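Local coordinates for Ctr9 protein (Myceliophthora thermophila, PDB 6AF0) that probably takes part in binding the RNA polymerase II complex as a long, almost wholly helical tetratricopeptide-repeat protein, at residues T315-F320 with D330-K335; D368-A373 with L385-G390; N738-Q743 with D772-V777. All blocks are in the same frame, centred on the assembly; numbering follows the deposited sequence.

Contact 1. Residues T315-F320 with D330-K335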
ATOM      1  N   THR A 315      24.508 -10.493 -21.971  1.00 63.31           N
ATOM      2  CA  THR A 315      25.244  -9.848 -20.886  1.00 58.61           C
ATOM      3  C   THR A 315      25.828  -8.516 -21.319  1.00 54.94           C
ATOM      4  O   THR A 315      25.724  -7.536 -20.590  1.00 55.04           O
ATOM      5  CB  THR A 315      26.354 -10.772 -20.347  1.00 57.13           C
ATOM      6  OG1 THR A 315      25.821 -12.084 -20.163  1.00 55.83           O
ATOM      7  CG2 THR A 315      26.872 -10.303 -19.000  1.00 58.74           C
ATOM      8  N   PHE A 316      26.415  -8.484 -22.508  1.00 58.12           N
ATOM      9  CA  PHE A 316      27.040  -7.256 -23.012  1.00 69.53           C
ATOM     10  C   PHE A 316      25.991  -6.246 -23.472  1.00 73.53           C
ATOM     11  O   PHE A 316      26.212  -5.035 -23.419  1.00 84.26           O
ATOM     12  CB  PHE A 316      28.098  -7.537 -24.104  1.00 69.80           C
ATOM     13  CG  PHE A 316      29.348  -6.673 -23.975  1.00 80.23           C
ATOM     14  CD1 PHE A 316      29.955  -6.474 -22.730  1.00 86.98           C
ATOM     15  CD2 PHE A 316      29.916  -6.056 -25.081  1.00 75.98           C
ATOM     16  CE1 PHE A 316      31.080  -5.669 -22.600  1.00 87.51           C
ATOM     17  CE2 PHE A 316      31.039  -5.258 -24.949  1.00 75.00           C
ATOM     18  CZ  PHE A 316      31.617  -5.062 -23.713  1.00 79.05           C
ATOM     19  N   ALA A 317      24.835  -6.745 -23.876  1.00 73.24           N
ATOM     20  CA  ALA A 317      23.701  -5.895 -24.156  1.00 70.22           C
ATOM     21  C   ALA A 317      23.234  -5.186 -22.871  1.00 67.27           C
ATOM     22  O   ALA A 317      22.923  -4.005 -22.872  1.00 71.26           O
ATOM     23  CB  ALA A 317      22.584  -6.722 -24.756  1.00 73.68           C
ATOM     24  N   GLY A 318      23.208  -5.904 -21.765  1.00 64.38           N
ATOM     25  CA  GLY A 318      22.892  -5.283 -20.487  1.00 63.41           C
ATOM     26  C   GLY A 318      23.925  -4.222 -20.135  1.00 67.79           C
ATOM     27  O   GLY A 318      23.607  -3.196 -19.552  1.00 72.38           O
ATOM     28  N   TYR A 319      25.180  -4.477 -20.465  1.00 68.34           N
ATOM     29  CA  TYR A 319      26.227  -3.526 -20.153  1.00 72.44           C
ATOM     30  C   TYR A 319      25.939  -2.219 -20.841  1.00 75.09           C
ATOM     31  O   TYR A 319      25.893  -1.171 -20.183  1.00 70.89           O
ATOM     32  CB  TYR A 319      27.579  -4.054 -20.611  1.00 76.04           C
ATOM     33  CG  TYR A 319      28.676  -3.010 -20.783  1.00 74.27           C
ATOM     34  CD1 TYR A 319      29.225  -2.344 -19.679  1.00 69.42           C
ATOM     35  CD2 TYR A 319      29.185  -2.722 -22.048  1.00 68.92           C
ATOM     36  CE1 TYR A 319      30.236  -1.414 -19.839  1.00 66.27           C
ATOM     37  CE2 TYR A 319      30.194  -1.797 -22.215  1.00 70.06           C
ATOM     38  CZ  TYR A 319      30.730  -1.148 -21.113  1.00 69.58           C
ATOM     39  OH  TYR A 319      31.758  -0.225 -21.314  1.00 69.37           O
ATOM     40  N   PHE A 320      25.751  -2.295 -22.157  1.00 67.32           N
ATOM     41  CA  PHE A 320      25.465  -1.120 -22.951  1.00 72.90           C
ATOM     42  C   PHE A 320      24.154  -0.456 -22.521  1.00 75.28           C
ATOM     43  O   PHE A 320      24.053   0.771 -22.417  1.00 74.75           O
ATOM     44  CB  PHE A 320      25.435  -1.469 -24.435  1.00 75.82           C
ATOM     45  CG  PHE A 320      26.785  -1.783 -24.997  1.00 78.93           C
ATOM     46  CD1 PHE A 320      27.853  -0.933 -24.775  1.00 80.39           C
ATOM     47  CD2 PHE A 320      26.995  -2.936 -25.750  1.00 82.55           C
ATOM     48  CE1 PHE A 320      29.108  -1.225 -25.294  1.00 85.97           C
ATOM     49  CE2 PHE A 320      28.248  -3.241 -26.266  1.00 75.25           C
ATOM     50  CZ  PHE A 320      29.307  -2.383 -26.039  1.00 81.58           C
ATOM     51  N   ASP A 330      20.208  -3.400 -29.172  1.00 85.39           N
ATOM     52  CA  ASP A 330      19.381  -4.118 -30.168  1.00 87.20           C
ATOM     53  C   ASP A 330      20.108  -5.273 -30.863  1.00 82.88           C
ATOM     54  O   ASP A 330      19.634  -6.407 -30.868  1.00 81.20           O
ATOM     55  CB  ASP A 330      18.861  -3.166 -31.256  1.00 85.94           C
ATOM     56  CG  ASP A 330      17.521  -2.563 -30.920  1.00 81.73           C
ATOM     57  OD1 ASP A 330      17.022  -2.731 -29.790  1.00 84.38           O
ATOM     58  OD2 ASP A 330      16.955  -1.910 -31.806  1.00 92.61           O
ATOM     59  N   ALA A 331      21.248  -4.969 -31.466  1.00 83.94           N
ATOM     60  CA  ALA A 331      21.957  -5.945 -32.277  1.00 84.64           C
ATOM     61  C   ALA A 331      22.235  -7.164 -31.426  1.00 90.02           C
ATOM     62  O   ALA A 331      21.773  -8.271 -31.743  1.00 88.27           O
ATOM     63  CB  ALA A 331      23.250  -5.361 -32.807  1.00 81.48           C
ATOM     64  N   LEU A 332      22.953  -6.931 -30.324  1.00 87.22           N
ATOM     65  CA  LEU A 332      23.326  -7.986 -29.377  1.00 85.48           C
ATOM     66  C   LEU A 332      22.119  -8.796 -28.906  1.00 84.89           C
ATOM     67  O   LEU A 332      21.983  -9.980 -29.233  1.00 83.67           O
ATOM     68  CB  LEU A 332      24.067  -7.392 -28.170  1.00 80.34           C
ATOM     69  CG  LEU A 332      25.424  -6.770 -28.476  1.00 79.46           C
ATOM     70  CD1 LEU A 332      26.066  -6.313 -27.187  1.00 82.01           C
ATOM     71  CD2 LEU A 332      26.346  -7.732 -29.210  1.00 76.75           C
ATOM     72  N   ALA A 333      21.231  -8.136 -28.167  1.00 82.00           N
ATOM     73  CA  ALA A 333      20.072  -8.802 -27.597  1.00 76.62           C
ATOM     74  C   ALA A 333      19.326  -9.561 -28.655  1.00 75.38           C
ATOM     75  O   ALA A 333      18.875 -10.666 -28.397  1.00 75.13           O
ATOM     76  CB  ALA A 333      19.141  -7.806 -26.933  1.00 75.94           C
ATOM     77  N   HIS A 334      19.194  -8.971 -29.841  1.00 78.03           N
ATOM     78  CA  HIS A 334      18.528  -9.666 -30.940  1.00 89.80           C
ATOM     79  C   HIS A 334      19.240 -10.958 -31.257  1.00 78.87           C
ATOM     80  O   HIS A 334      18.600 -11.998 -31.324  1.00 72.24           O
ATOM     81  CB  HIS A 334      18.423  -8.818 -32.217  1.00100.31           C
ATOM     82  CG  HIS A 334      17.145  -8.044 -32.326  1.00104.43           C
ATOM     83  ND1 HIS A 334      15.905  -8.610 -32.100  1.00101.93           N
ATOM     84  CD2 HIS A 334      16.913  -6.753 -32.657  1.00109.76           C
ATOM     85  CE1 HIS A 334      14.969  -7.697 -32.273  1.00102.39           C
ATOM     86  NE2 HIS A 334      15.553  -6.563 -32.617  1.00110.06           N
ATOM     87  N   LYS A 335      20.558 -10.868 -31.435  1.00 78.01           N
ATOM     88  CA  LYS A 335      21.410 -12.031 -31.759  1.00 80.37           C
ATOM     89  C   LYS A 335      21.270 -13.143 -30.760  1.00 76.15           C
ATOM     90  O   LYS A 335      21.163 -14.309 -31.122  1.00 76.05           O
ATOM     91  CB  LYS A 335      22.887 -11.642 -31.817  1.00 86.13           C
ATOM     92  CG  LYS A 335      23.419 -11.520 -33.233  1.00101.88           C
ATOM     93  CD  LYS A 335      23.856 -12.849 -33.829  1.00 98.19           C
ATOM     94  CE  LYS A 335      24.796 -12.590 -35.000  1.00102.57           C
ATOM     95  NZ  LYS A 335      25.553 -13.794 -35.409  1.00103.82           N
TER

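Contact 2. Residues D368-A373 with L385-G390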
ATOM      1  N   ASP A 368       4.870  -5.408 -26.093  1.00 84.61           N
ATOM      2  CA  ASP A 368       4.931  -6.706 -26.753  1.00 92.72           C
ATOM      3  C   ASP A 368       6.192  -7.429 -26.309  1.00 88.15           C
ATOM      4  O   ASP A 368       6.116  -8.561 -25.847  1.00 92.83           O
ATOM      5  CB  ASP A 368       4.894  -6.550 -28.277  1.00102.91           C
ATOM      6  CG  ASP A 368       4.718  -7.871 -28.993  1.00110.27           C
ATOM      7  OD1 ASP A 368       3.793  -8.004 -29.824  1.00116.43           O
ATOM      8  OD2 ASP A 368       5.505  -8.786 -28.711  1.00120.61           O
ATOM      9  N   TYR A 369       7.331  -6.744 -26.418  1.00 85.79           N
ATOM     10  CA  TYR A 369       8.629  -7.217 -25.895  1.00 76.69           C
ATOM     11  C   TYR A 369       8.571  -7.650 -24.428  1.00 77.65           C
ATOM     12  O   TYR A 369       8.936  -8.769 -24.088  1.00 85.00           O
ATOM     13  CB  TYR A 369       9.683  -6.124 -26.040  1.00 78.15           C
ATOM     14  CG  TYR A 369      10.164  -5.881 -27.457  1.00 79.35           C
ATOM     15  CD1 TYR A 369       9.608  -6.548 -28.544  1.00 81.81           C
ATOM     16  CD2 TYR A 369      11.163  -4.971 -27.706  1.00 77.25           C
ATOM     17  CE1 TYR A 369      10.061  -6.317 -29.830  1.00 83.74           C
ATOM     18  CE2 TYR A 369      11.616  -4.735 -28.989  1.00 82.26           C
ATOM     19  CZ  TYR A 369      11.067  -5.408 -30.046  1.00 80.40           C
ATOM     20  OH  TYR A 369      11.530  -5.150 -31.316  1.00 81.45           O
ATOM     21  N   TYR A 370       8.117  -6.781 -23.545  1.00 77.00           N
ATOM     22  CA  TYR A 370       7.891  -7.225 -22.170  1.00 85.57           C
ATOM     23  C   TYR A 370       7.078  -8.529 -22.116  1.00 86.15           C
ATOM     24  O   TYR A 370       7.398  -9.439 -21.350  1.00 79.93           O
ATOM     25  CB  TYR A 370       7.166  -6.156 -21.346  1.00 87.57           C
ATOM     26  CG  TYR A 370       8.060  -5.100 -20.752  1.00 83.83           C
ATOM     27  CD1 TYR A 370       9.048  -5.429 -19.863  1.00 82.06           C
ATOM     28  CD2 TYR A 370       7.886  -3.764 -21.059  1.00 82.96           C
ATOM     29  CE1 TYR A 370       9.867  -4.462 -19.329  1.00 80.30           C
ATOM     30  CE2 TYR A 370       8.696  -2.792 -20.519  1.00 73.52           C
ATOM     31  CZ  TYR A 370       9.687  -3.154 -19.663  1.00 71.44           C
ATOM     32  OH  TYR A 370      10.486  -2.201 -19.102  1.00 78.03           O
ATOM     33  N   ARG A 371       6.007  -8.589 -22.905  1.00 92.61           N
ATOM     34  CA  ARG A 371       5.124  -9.753 -22.923  1.00 98.44           C
ATOM     35  C   ARG A 371       5.897 -11.017 -23.361  1.00 93.21           C
ATOM     36  O   ARG A 371       5.780 -12.082 -22.745  1.00 88.04           O
ATOM     37  CB  ARG A 371       3.906  -9.475 -23.813  1.00103.76           C
ATOM     38  CG  ARG A 371       3.325 -10.702 -24.482  1.00109.67           C
ATOM     39  CD  ARG A 371       2.391 -10.361 -25.625  1.00109.10           C
ATOM     40  NE  ARG A 371       2.296 -11.491 -26.548  1.00123.58           N
ATOM     41  CZ  ARG A 371       1.739 -12.674 -26.263  1.00134.68           C
ATOM     42  NH1 ARG A 371       1.209 -12.929 -25.065  1.00140.29           N
ATOM     43  NH2 ARG A 371       1.707 -13.625 -27.192  1.00136.83           N
ATOM     44  N   ARG A 372       6.706 -10.878 -24.403  1.00 82.46           N
ATOM     45  CA  ARG A 372       7.500 -11.992 -24.928  1.00 85.63           C
ATOM     46  C   ARG A 372       8.548 -12.469 -23.930  1.00 85.06           C
ATOM     47  O   ARG A 372       8.867 -13.652 -23.856  1.00 78.80           O
ATOM     48  CB  ARG A 372       8.164 -11.589 -26.251  1.00 81.02           C
ATOM     49  CG  ARG A 372       7.149 -11.456 -27.368  1.00 90.94           C
ATOM     50  CD  ARG A 372       7.756 -11.081 -28.705  1.00103.10           C
ATOM     51  NE  ARG A 372       6.708 -10.820 -29.696  1.00116.13           N
ATOM     52  CZ  ARG A 372       6.914 -10.299 -30.905  1.00122.26           C
ATOM     53  NH1 ARG A 372       8.145  -9.980 -31.304  1.00123.66           N
ATOM     54  NH2 ARG A 372       5.879 -10.095 -31.718  1.00123.06           N
ATOM     55  N   ALA A 373       9.077 -11.514 -23.180  1.00 89.40           N
ATOM     56  CA  ALA A 373      10.045 -11.775 -22.138  1.00 86.39           C
ATOM     57  C   ALA A 373       9.411 -12.570 -21.010  1.00 82.67           C
ATOM     58  O   ALA A 373      10.067 -13.414 -20.403  1.00 80.49           O
ATOM     59  CB  ALA A 373      10.595 -10.455 -21.605  1.00 86.24           C
ATOM     60  N   LEU A 385       9.538 -11.615 -13.390  1.00 62.75           N
ATOM     61  CA  LEU A 385       8.969 -10.542 -12.579  1.00 67.15           C
ATOM     62  C   LEU A 385       9.245  -9.104 -13.089  1.00 67.32           C
ATOM     63  O   LEU A 385       8.345  -8.276 -13.159  1.00 74.06           O
ATOM     64  CB  LEU A 385       9.417 -10.716 -11.141  1.00 65.89           C
ATOM     65  CG  LEU A 385       8.603  -9.928 -10.122  1.00 72.84           C
ATOM     66  CD1 LEU A 385       8.511 -10.670  -8.796  1.00 76.52           C
ATOM     67  CD2 LEU A 385       9.209  -8.553  -9.912  1.00 79.03           C
ATOM     68  N   PRO A 386      10.481  -8.805 -13.451  1.00 69.68           N
ATOM     69  CA  PRO A 386      10.688  -7.475 -14.013  1.00 77.30           C
ATOM     70  C   PRO A 386       9.927  -7.209 -15.317  1.00 73.09           C
ATOM     71  O   PRO A 386       9.610  -6.044 -15.628  1.00 74.82           O
ATOM     72  CB  PRO A 386      12.214  -7.431 -14.259  1.00 79.43           C
ATOM     73  CG  PRO A 386      12.774  -8.425 -13.305  1.00 77.46           C
ATOM     74  CD  PRO A 386      11.747  -9.511 -13.197  1.00 72.21           C
ATOM     75  N   ALA A 387       9.679  -8.259 -16.091  1.00 69.25           N
ATOM     76  CA  ALA A 387       9.026  -8.093 -17.397  1.00 75.39           C
ATOM     77  C   ALA A 387       7.553  -7.746 -17.196  1.00 75.37           C
ATOM     78  O   ALA A 387       6.971  -6.898 -17.898  1.00 66.55           O
ATOM     79  CB  ALA A 387       9.158  -9.361 -18.222  1.00 75.36           C
ATOM     80  N   LYS A 388       6.978  -8.442 -16.220  1.00 68.85           N
ATOM     81  CA  LYS A 388       5.612  -8.240 -15.799  1.00 69.26           C
ATOM     82  C   LYS A 388       5.424  -6.823 -15.306  1.00 70.77           C
ATOM     83  O   LYS A 388       4.397  -6.187 -15.591  1.00 75.40           O
ATOM     84  CB  LYS A 388       5.245  -9.233 -14.678  1.00 71.03           C
ATOM     85  CG  LYS A 388       5.142 -10.684 -15.137  1.00 74.17           C
ATOM     86  CD  LYS A 388       4.868 -11.657 -14.003  1.00 72.49           C
ATOM     87  CE  LYS A 388       4.949 -13.078 -14.538  1.00 75.00           C
ATOM     88  NZ  LYS A 388       4.904 -14.106 -13.464  1.00 78.94           N
ATOM     89  N   PHE A 389       6.399  -6.349 -14.540  1.00 65.49           N
ATOM     90  CA  PHE A 389       6.347  -5.017 -14.010  1.00 66.29           C
ATOM     91  C   PHE A 389       6.432  -4.021 -15.155  1.00 66.05           C
ATOM     92  O   PHE A 389       5.669  -3.072 -15.196  1.00 75.56           O
ATOM     93  CB  PHE A 389       7.456  -4.819 -12.983  1.00 73.42           C
ATOM     94  CG  PHE A 389       7.482  -3.449 -12.353  1.00 77.62           C
ATOM     95  CD1 PHE A 389       8.350  -2.469 -12.814  1.00 79.31           C
ATOM     96  CD2 PHE A 389       6.650  -3.149 -11.295  1.00 83.99           C
ATOM     97  CE1 PHE A 389       8.385  -1.225 -12.226  1.00 84.44           C
ATOM     98  CE2 PHE A 389       6.671  -1.895 -10.710  1.00 87.27           C
ATOM     99  CZ  PHE A 389       7.540  -0.933 -11.176  1.00 89.39           C
ATOM    100  N   GLY A 390       7.315  -4.240 -16.108  1.00 60.94           N
ATOM    101  CA  GLY A 390       7.431  -3.284 -17.191  1.00 70.60           C
ATOM    102  C   GLY A 390       6.131  -3.181 -17.966  1.00 75.17           C
ATOM    103  O   GLY A 390       5.747  -2.114 -18.448  1.00 82.45           O
TER

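Contact 3. Residues N738-Q743 with D772-V777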
ATOM      1  N   ASN A 738     -23.577  11.643  13.258  1.00 81.35           N
ATOM      2  CA  ASN A 738     -24.249  12.811  13.820  1.00 80.33           C
ATOM      3  C   ASN A 738     -24.888  12.579  15.192  1.00 85.60           C
ATOM      4  O   ASN A 738     -25.922  11.920  15.330  1.00 99.19           O
ATOM      5  CB  ASN A 738     -25.317  13.297  12.845  1.00 77.12           C
ATOM      6  CG  ASN A 738     -25.960  14.601  13.278  1.00 80.80           C
ATOM      7  OD1 ASN A 738     -26.327  14.779  14.457  1.00 85.52           O
ATOM      8  ND2 ASN A 738     -26.122  15.519  12.324  1.00 74.99           N
ATOM      9  N   ALA A 739     -24.302  13.188  16.205  1.00 86.67           N
ATOM     10  CA  ALA A 739     -24.730  12.959  17.574  1.00 84.57           C
ATOM     11  C   ALA A 739     -25.950  13.811  17.955  1.00 87.48           C
ATOM     12  O   ALA A 739     -26.791  13.387  18.753  1.00 84.19           O
ATOM     13  CB  ALA A 739     -23.572  13.250  18.494  1.00 83.58           C
ATOM     14  N   TYR A 740     -26.052  14.996  17.356  1.00 84.51           N
ATOM     15  CA  TYR A 740     -27.115  15.951  17.686  1.00 85.02           C
ATOM     16  C   TYR A 740     -28.472  15.466  17.226  1.00 87.62           C
ATOM     17  O   TYR A 740     -29.476  15.652  17.913  1.00 87.90           O
ATOM     18  CB  TYR A 740     -26.812  17.358  17.112  1.00 84.30           C
ATOM     19  CG  TYR A 740     -25.676  18.045  17.858  1.00 79.30           C
ATOM     20  CD1 TYR A 740     -25.922  18.926  18.901  1.00 74.01           C
ATOM     21  CD2 TYR A 740     -24.360  17.743  17.565  1.00 77.90           C
ATOM     22  CE1 TYR A 740     -24.879  19.483  19.619  1.00 73.95           C
ATOM     23  CE2 TYR A 740     -23.317  18.314  18.261  1.00 75.82           C
ATOM     24  CZ  TYR A 740     -23.580  19.169  19.293  1.00 75.11           C
ATOM     25  OH  TYR A 740     -22.528  19.729  19.972  1.00 79.74           O
ATOM     26  N   ALA A 741     -28.488  14.835  16.060  1.00 92.47           N
ATOM     27  CA  ALA A 741     -29.719  14.269  15.504  1.00 96.74           C
ATOM     28  C   ALA A 741     -30.211  13.077  16.323  1.00 85.03           C
ATOM     29  O   ALA A 741     -31.394  12.960  16.601  1.00 81.62           O
ATOM     30  CB  ALA A 741     -29.486  13.848  14.061  1.00101.26           C
ATOM     31  N   ALA A 742     -29.277  12.205  16.682  1.00 80.54           N
ATOM     32  CA  ALA A 742     -29.544  11.065  17.530  1.00 86.77           C
ATOM     33  C   ALA A 742     -30.047  11.507  18.900  1.00 89.15           C
ATOM     34  O   ALA A 742     -31.040  10.986  19.403  1.00 89.60           O
ATOM     35  CB  ALA A 742     -28.286  10.227  17.675  1.00 87.37           C
ATOM     36  N   GLN A 743     -29.372  12.486  19.490  1.00 90.39           N
ATOM     37  CA  GLN A 743     -29.794  13.012  20.785  1.00 89.55           C
ATOM     38  C   GLN A 743     -31.180  13.644  20.714  1.00 85.90           C
ATOM     39  O   GLN A 743     -31.942  13.554  21.654  1.00 93.66           O
ATOM     40  CB  GLN A 743     -28.807  14.038  21.302  1.00 90.02           C
ATOM     41  CG  GLN A 743     -28.786  14.156  22.810  1.00 88.77           C
ATOM     42  CD  GLN A 743     -28.421  15.546  23.288  1.00 89.56           C
ATOM     43  OE1 GLN A 743     -28.365  16.479  22.496  1.00102.49           O
ATOM     44  NE2 GLN A 743     -28.160  15.693  24.583  1.00 88.11           N
ATOM     45  N   ASP A 772     -21.135  18.971  25.771  1.00 96.80           N
ATOM     46  CA  ASP A 772     -21.812  20.242  26.019  1.00 93.09           C
ATOM     47  C   ASP A 772     -22.527  20.106  27.337  1.00 88.16           C
ATOM     48  O   ASP A 772     -22.803  18.995  27.770  1.00 96.60           O
ATOM     49  CB  ASP A 772     -22.808  20.572  24.901  1.00 91.48           C
ATOM     50  CG  ASP A 772     -22.116  20.955  23.594  1.00 98.81           C
ATOM     51  OD1 ASP A 772     -20.878  21.173  23.601  1.00 99.24           O
ATOM     52  OD2 ASP A 772     -22.808  21.042  22.556  1.00 97.07           O
ATOM     53  N   ALA A 773     -22.807  21.230  27.982  1.00 84.55           N
ATOM     54  CA  ALA A 773     -23.526  21.223  29.255  1.00 82.28           C
ATOM     55  C   ALA A 773     -24.884  20.565  29.109  1.00 77.00           C
ATOM     56  O   ALA A 773     -25.232  19.690  29.885  1.00 77.48           O
ATOM     57  CB  ALA A 773     -23.689  22.637  29.785  1.00 84.29           C
ATOM     58  N   HIS A 774     -25.621  20.974  28.086  1.00 79.34           N
ATOM     59  CA  HIS A 774     -26.981  20.504  27.867  1.00 87.00           C
ATOM     60  C   HIS A 774     -27.116  18.977  27.774  1.00 81.52           C
ATOM     61  O   HIS A 774     -28.134  18.400  28.161  1.00 74.64           O
ATOM     62  CB  HIS A 774     -27.605  21.215  26.652  1.00 99.27           C
ATOM     63  CG  HIS A 774     -26.884  20.992  25.357  1.00110.22           C
ATOM     64  ND1 HIS A 774     -27.018  19.835  24.620  1.00115.75           N
ATOM     65  CD2 HIS A 774     -26.068  21.800  24.641  1.00114.56           C
ATOM     66  CE1 HIS A 774     -26.304  19.932  23.514  1.00106.35           C
ATOM     67  NE2 HIS A 774     -25.715  21.113  23.504  1.00110.79           N
ATOM     68  N   VAL A 775     -26.085  18.323  27.261  1.00 87.13           N
ATOM     69  CA  VAL A 775     -26.038  16.858  27.263  1.00 90.36           C
ATOM     70  C   VAL A 775     -26.135  16.353  28.688  1.00 85.16           C
ATOM     71  O   VAL A 775     -26.980  15.534  28.997  1.00103.18           O
ATOM     72  CB  VAL A 775     -24.758  16.316  26.571  1.00 90.35           C
ATOM     73  CG1 VAL A 775     -24.431  14.903  27.007  1.00 86.99           C
ATOM     74  CG2 VAL A 775     -24.932  16.342  25.061  1.00 93.54           C
ATOM     75  N   TYR A 776     -25.296  16.881  29.560  1.00 86.38           N
ATOM     76  CA  TYR A 776     -25.274  16.457  30.957  1.00 89.48           C
ATOM     77  C   TYR A 776     -26.576  16.813  31.697  1.00 87.30           C
ATOM     78  O   TYR A 776     -27.039  16.077  32.569  1.00 94.60           O
ATOM     79  CB  TYR A 776     -24.064  17.068  31.662  1.00 90.18           C
ATOM     80  CG  TYR A 776     -22.752  16.416  31.268  1.00101.68           C
ATOM     81  CD1 TYR A 776     -22.082  15.564  32.146  1.00112.16           C
ATOM     82  CD2 TYR A 776     -22.183  16.632  30.010  1.00109.30           C
ATOM     83  CE1 TYR A 776     -20.883  14.955  31.789  1.00113.34           C
ATOM     84  CE2 TYR A 776     -20.986  16.031  29.642  1.00109.76           C
ATOM     85  CZ  TYR A 776     -20.333  15.199  30.533  1.00114.22           C
ATOM     86  OH  TYR A 776     -19.140  14.611  30.174  1.00102.55           O
ATOM     87  N   VAL A 777     -27.172  17.932  31.328  1.00 80.64           N
ATOM     88  CA  VAL A 777     -28.429  18.353  31.914  1.00 84.34           C
ATOM     89  C   VAL A 777     -29.488  17.320  31.553  1.00 86.82           C
ATOM     90  O   VAL A 777     -30.168  16.791  32.420  1.00 94.32           O
ATOM     91  CB  VAL A 777     -28.834  19.762  31.415  1.00 85.81           C
ATOM     92  CG1 VAL A 777     -30.211  20.168  31.912  1.00 84.66           C
ATOM     93  CG2 VAL A 777     -27.812  20.796  31.869  1.00 83.78           C
TER

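Contact 1. Residues T315-F320 with D330-K335
Ala317 and Leu332 face each other at the crossing of two antiparallel helices, whose axes approach to 8.4 Å at an angle of 154° and whose CA atoms come to 5.6 Å for this pair. The segments belong to helices 310-322 and 326-338, consecutive in the chain and joined by a short turn: a helical hairpin of the kind stacked in tetratricopeptide-repeat and related alpha-solenoids. Contact across it is wholly apolar, and Leu332 carries most of it. CG of this leucine stands beside its backbone N and anti to the carbonyl carbon (chi1 -66°), and CD1 continues the chain (chi2 -176°), an extended shape that carries the methyl to the other helix. There Leu332 CD1 lies over the peptide link between Phe316 and Ala317, 3.6 Å from Ala317 N, and also meets Phe316 CB at 3.9 Å. The end of Phe316 leads away from the hairpin partner and touches Thr299 of helix 285-305. One turn farther on, Phe320 crosses Leu332 at about a right angle, with the methyl lying at the ring edge rather than on a face. A face of the Phe320 ring is taken instead by Tyr319 CD2. Ala317 serves two neighbours with a single methyl: its CB meets Leu332 CB at 3.8 Å and Ala333 CB at 4.2 Å. The small side chains of Ala317 and Ala333 let the backbones come close on this flank, where Leu352 touches Ala317 and Leu353 touches Ala333, both from helix 343-360. Asp330, turned from the hairpin partner, forms a salt bridge with Lys356 of that same helix. At the ring edge of Phe320, CD2 is 3.8 Å from Leu332 CD1, and CE2 follows at 3.9 Å.

Contact 2. Residues D368-A373 with L385-G390
On the helix whose Tyr370 and Ala373 pack against Ala387 and Gly390, the shortest polar bond is the salt bridge from Arg372 NE to Asp368 OD2, 2.6 Å, one turn apart. It links successive turns on the flank of helix 363-376 turned from Ala387, where Arg372 also makes a cation-pi contact with Trp350 of helix 343-360. The side bearing Tyr370 and Ala373 meets helix 385-396 in an antiparallel helical hairpin of the solenoid, with axes 8.2 Å apart at 153°. Tyr370 is the main side chain here. Its CG stands beside the backbone N and anti to the carbonyl carbon (chi1 -84°), which lays the ring across the neighbouring helix. One face of the Tyr370 ring rests on Gly390 in a CH-pi contact, Gly390 CA lying 3.4 Å from the ring centroid and nearly above it. Gly390 has no side chain, and its backbone meets the ring directly. Ala387 O approaches the ring obliquely, 3.2 Å from Tyr370 CD1. Beyond the ring, the Tyr370 hydroxyl is hydrogen-bonded to His358 ND1 of helix 343-360, and this second hold probably limits how the ring can turn. Ala387 CB completes the contact, lying 3.8 Å from Ala373 CB and 3.6 Å from Tyr370 O. Without the Tyr370 ring, as with an alanine here, Gly390 would probably lose the group lying on it and His358 ND1 its hydroxyl mate. On helix 385-396, Leu385, Pro386 and Phe389 pack on another protein chain. Between the two segments themselves the meeting is of a ring, a glycine and two alanines, so the cohesion of the hairpin here probably comes from apolar and CH-pi contact rather than from charge.

Contact 3. Residues N738-Q743 with D772-V777
Tyr740 and Asp772 cross at about a right angle, and the phenol hydroxyl of Tyr740 donates a hydrogen bond to Asp772 OD2 at 2.9 Å. The carboxylate is turned 52° from the ring plane; OD2 lies at the ring edge and is met from above the carboxylate plane. Asp772 OD2 also takes a weak bond from His774 NE2 at 3.1 Å. His774 reaches back toward it because its CG sits between the backbone N and the carbonyl carbon (chi1 61°), the crowded position, which also sets Asp772 CB over one face of the imidazole. At the imidazole edge, His774 CE1 is 4.2 Å from Tyr740 CE1, the two side chains again roughly perpendicular. Gln743 stretches out beyond CG to bring NE2 against Val775 CG2 at 3.3 Å, while its OE1 makes a weak hydrogen bond to another protein chain. Asn738 caps helix 739-752, its OD1 accepting from Ala741 N at 2.7 Å. Helix 773-785 opens a predicted tetratricopeptide repeat and runs roughly parallel to helix 739-752, with axes 12.7 Å apart; helix 756-770 packs on Ala739, Tyr740 and Gln743, and helices 689-704 and 712-734 touch Asn738 and Ala741.

In the fold
The three contacts follow one another along the chain, each closing before the next opens. Contacts 1 and 2 are near neighbours, with centres about 17 Å apart, and although they do not touch, both pack on helix 343-360, which lies between the two helical hairpins in sequence. Contact 3 lies far along the solenoid, with its centre about 60 Å from that of contact 2 and about 73 Å from that of contact 1, across the centre of the chain. It joins two nearly parallel helices with another between them in sequence. Other protein chains reach contacts 2 and 3 but not contact 1; this repeat-bearing part of the longer Ctr9 protein is consistent with an extended scaffold that holds partners at separate places.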